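PDB 5FRD: carboxylesterase (Est-2) from Archaeoglobus fulgidus, which probably hydrolyses carboxylic esters as a thermophilic alpha/beta-hydrolase, and binds a coenzyme A molecule near its active site. Local coordinates for residues V94-Y99 / V112-R117. Numbering follows the deposited sequence. Where two conformers were deposited one is given.
Sequences VAQKLY and VGTGAR. With COA (coenzyme A), chain C.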
loop_
_atom_site.group_PDB
_atom_site.type_symbol
_atom_site.label_atom_id
_atom_site.label_comp_id
_atom_site.label_asym_id
_atom_site.label_seq_id
_atom_site.Cartn_x
_atom_site.Cartn_y
_atom_site.Cartn_z
ATOM N N VAL A 94 3.351 -5.613 -2.955
ATOM C CA VAL A 94 2.260 -6.490 -3.392
ATOM C C VAL A 94 1.723 -6.003 -4.729
ATOM O O VAL A 94 1.538 -6.815 -5.644
ATOM C CB VAL A 94 1.152 -6.583 -2.324
ATOM C CG1 VAL A 94 -0.055 -7.344 -2.859
ATOM C CG2 VAL A 94 1.686 -7.233 -1.064
ATOM N N ALA A 95 1.511 -4.695 -4.895
ATOM C CA ALA A 95 1.054 -4.151 -6.162
ATOM C C ALA A 95 2.003 -4.448 -7.319
ATOM O O ALA A 95 1.536 -4.763 -8.416
ATOM C CB ALA A 95 0.827 -2.644 -6.042
ATOM N N GLN A 96 3.305 -4.310 -7.095
ATOM C CA GLN A 96 4.272 -4.585 -8.141
ATOM C C GLN A 96 4.210 -6.065 -8.534
ATOM O O GLN A 96 4.172 -6.359 -9.745
ATOM C CB GLN A 96 5.677 -4.226 -7.679
ATOM C CG GLN A 96 5.898 -2.737 -7.535
ATOM C CD GLN A 96 7.191 -2.438 -6.838
ATOM O OE1 GLN A 96 8.258 -2.535 -7.437
ATOM N NE2 GLN A 96 7.129 -2.119 -5.552
ATOM N N LYS A 97 4.176 -6.980 -7.564
ATOM C CA LYS A 97 4.075 -8.404 -7.864
ATOM C C LYS A 97 2.749 -8.742 -8.532
ATOM O O LYS A 97 2.701 -9.601 -9.446
ATOM C CB LYS A 97 4.337 -9.268 -6.647
ATOM C CG LYS A 97 5.747 -9.174 -6.105
ATOM C CD LYS A 97 6.818 -9.780 -7.004
ATOM C CE LYS A 97 8.003 -10.279 -6.196
ATOM N NZ LYS A 97 8.748 -11.307 -6.969
ATOM N N LEU A 98 1.669 -8.084 -8.130
ATOM C CA LEU A 98 0.380 -8.260 -8.761
ATOM C C LEU A 98 0.441 -7.881 -10.243
ATOM O O LEU A 98 -0.081 -8.610 -11.104
ATOM C CB LEU A 98 -0.688 -7.458 -8.010
ATOM C CG LEU A 98 -2.131 -7.528 -8.480
ATOM C CD1 LEU A 98 -3.088 -7.146 -7.349
ATOM C CD2 LEU A 98 -2.389 -6.643 -9.679
ATOM N N TYR A 99 1.041 -6.736 -10.550
ATOM C CA TYR A 99 1.188 -6.295 -11.930
ATOM C C TYR A 99 2.014 -7.300 -12.722
ATOM O O TYR A 99 1.659 -7.627 -13.857
ATOM C CB TYR A 99 1.795 -4.883 -12.015
ATOM C CG TYR A 99 2.073 -4.504 -13.452
ATOM C CD1 TYR A 99 1.048 -4.158 -14.296
ATOM C CD2 TYR A 99 3.346 -4.577 -13.961
ATOM C CE1 TYR A 99 1.276 -3.861 -15.635
ATOM C CE2 TYR A 99 3.596 -4.276 -15.286
ATOM C CZ TYR A 99 2.562 -3.896 -16.096
ATOM O OH TYR A 99 2.854 -3.594 -17.423
ATOM N N VAL A 112 2.765 4.261 -3.508
ATOM C CA VAL A 112 2.752 5.231 -2.432
ATOM C C VAL A 112 3.708 4.776 -1.338
ATOM O O VAL A 112 3.547 3.693 -0.775
ATOM C CB VAL A 112 1.341 5.370 -1.810
ATOM C CG1 VAL A 112 1.347 6.511 -0.809
ATOM C CG2 VAL A 112 0.262 5.587 -2.880
ATOM N N GLY A 113 4.702 5.603 -0.988
ATOM C CA GLY A 113 5.577 5.263 0.120
ATOM C C GLY A 113 6.089 3.825 0.027
ATOM O O GLY A 113 5.896 3.002 0.945
ATOM N N THR A 114 6.720 3.485 -1.089
ATOM C CA THR A 114 7.153 2.133 -1.327
ATOM C C THR A 114 8.479 2.124 -2.052
ATOM O O THR A 114 9.194 3.118 -2.029
ATOM C CB THR A 114 6.000 1.353 -2.018
ATOM O OG1 THR A 114 6.307 -0.051 -2.072
ATOM C CG2 THR A 114 5.709 1.854 -3.394
ATOM N N GLY A 115 8.870 0.987 -2.610
ATOM C CA GLY A 115 10.189 0.866 -3.209
ATOM C C GLY A 115 10.316 -0.429 -3.967
ATOM O O GLY A 115 9.523 -1.375 -3.796
ATOM N N ALA A 116 11.333 -0.483 -4.806
ATOM C CA ALA A 116 11.707 -1.712 -5.519
ATOM C C ALA A 116 12.453 -2.716 -4.659
ATOM O O ALA A 116 12.583 -3.876 -5.016
ATOM C CB ALA A 116 12.543 -1.354 -6.734
ATOM N N ARG A 117 12.897 -2.281 -3.494
ATOM C CA ARG A 117 13.565 -3.082 -2.490
ATOM C C ARG A 117 13.222 -2.441 -1.148
ATOM O O ARG A 117 13.263 -1.191 -1.031
ATOM C CB ARG A 117 15.080 -3.064 -2.702
ATOM C CG ARG A 117 15.844 -3.984 -1.759
ATOM C CD ARG A 117 17.347 -3.772 -1.874
ATOM N NE ARG A 117 17.864 -4.378 -3.101
ATOM C CZ ARG A 117 19.140 -4.343 -3.476
ATOM N NH1 ARG A 117 20.046 -3.689 -2.758
ATOM N NH2 ARG A 117 19.490 -4.939 -4.614
HETATM N N1A COA C . 15.204 2.269 -4.455
HETATM C C2A COA C . 16.362 2.768 -4.908
HETATM N N3A COA C . 17.537 2.425 -4.366
HETATM C C4A COA C . 17.597 1.538 -3.348
HETATM C C5A COA C . 16.391 0.949 -2.803
HETATM C C6A COA C . 15.149 1.358 -3.437
HETATM N N6A COA C . 13.979 0.861 -2.982
HETATM N N7A COA C . 16.717 0.130 -1.792
HETATM C C8A COA C . 18.060 0.169 -1.722
HETATM N N9A COA C . 18.566 1.012 -2.645
HETATM C C1B COA C . 19.999 1.321 -2.813
HETATM C C2B COA C . 20.433 2.153 -1.641
HETATM O O2B COA C . 20.143 3.528 -1.887
HETATM C C3B COA C . 21.905 1.790 -1.540
HETATM O O3B COA C . 22.641 2.584 -2.469
HETATM P P3B COA C . 24.050 3.280 -2.089
HETATM O O7A COA C . 24.924 2.072 -1.822
HETATM O O8A COA C . 23.721 4.138 -0.884
HETATM O O9A COA C . 24.392 4.078 -3.328
HETATM C C4B COA C . 21.946 0.334 -1.963
HETATM O O4B COA C . 20.762 0.132 -2.760
HETATM C C5B COA C . 21.970 -0.658 -0.812
HETATM O O5B COA C . 20.824 -0.436 0.026
HETATM P P1A COA C . 20.101 -1.649 0.791
HETATM O O1A COA C . 19.909 -2.803 -0.104
HETATM O O2A COA C . 18.849 -1.024 1.407
HETATM O O3A COA C . 21.086 -2.172 1.949
HETATM P P2A COA C . 21.873 -1.347 3.084
HETATM O O4A COA C . 22.478 -2.462 3.891
HETATM O O5A COA C . 22.675 -0.245 2.461
HETATM O O6A COA C . 20.771 -0.560 3.970
HETATM C CBP COA C . 18.983 -0.201 5.479
HETATM C CCP COA C . 19.821 -1.255 4.768
HETATM C CDP COA C . 17.906 -0.920 6.289
HETATM C CEP COA C . 19.905 0.601 6.419
HETATM C CAP COA C . 18.331 0.722 4.418
HETATM O OAP COA C . 17.597 -0.069 3.448
HETATM C C9P COA C . 17.414 1.755 5.036
HETATM O O9P COA C . 17.870 2.656 5.707
HETATM N N8P COA C . 16.100 1.633 4.773
HETATM C C7P COA C . 15.098 2.632 5.153
HETATM C C6P COA C . 14.457 2.386 6.515
HETATM C C5P COA C . 13.499 1.218 6.651
HETATM O O5P COA C . 13.621 0.413 7.583
HETATM N N4P COA C . 12.499 1.144 5.770
HETATM C C3P COA C . 11.453 0.151 5.857
HETATM C C2P COA C . 11.003 -0.235 4.467
HETATM S S1P COA C . 9.594 -1.356 4.607
#
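In this alpha/beta-hydrolase fold, Gln-96 on helix 90-101, the helix that follows the probable nucleophile elbow, reaches Gly-115 in the loop that leaves strand 106-112 and lines the coenzyme A pocket. With CG anti to its own carbonyl carbon (chi1 -70°) and the chain extended beyond it, the amide is carried away from the helix to the loop backbone. NE2 of Gln-96 donates to O of Gly-115 at 3.1 Å; the bond is nearly straight (171°) and lies in the amide plane, yet the donor sits above the carbonyl plane of Gly-115. The buried amide is gripped from both ends, since NE2 also bonds Gly-92 O and OE1 is held by Tyr-181. A leucine here would probably leave the Gly-115 carbonyl and the Tyr-181 hydroxyl without this partner. On the ligand side, a side chain at Gly-115 would run into the adenine amino group N6A, which donates to O of Arg-117 at 2.9 Å. NH1 of Arg-117 donates to phosphate oxygen O1A, at the guanidinium edge (2.8 Å), while NE pairs with Asp-176. Gln-96 thus ties the elbow helix to a loop following an inner, parallel strand of the alpha/beta-hydrolase sheet, here lining a coenzyme A pocket.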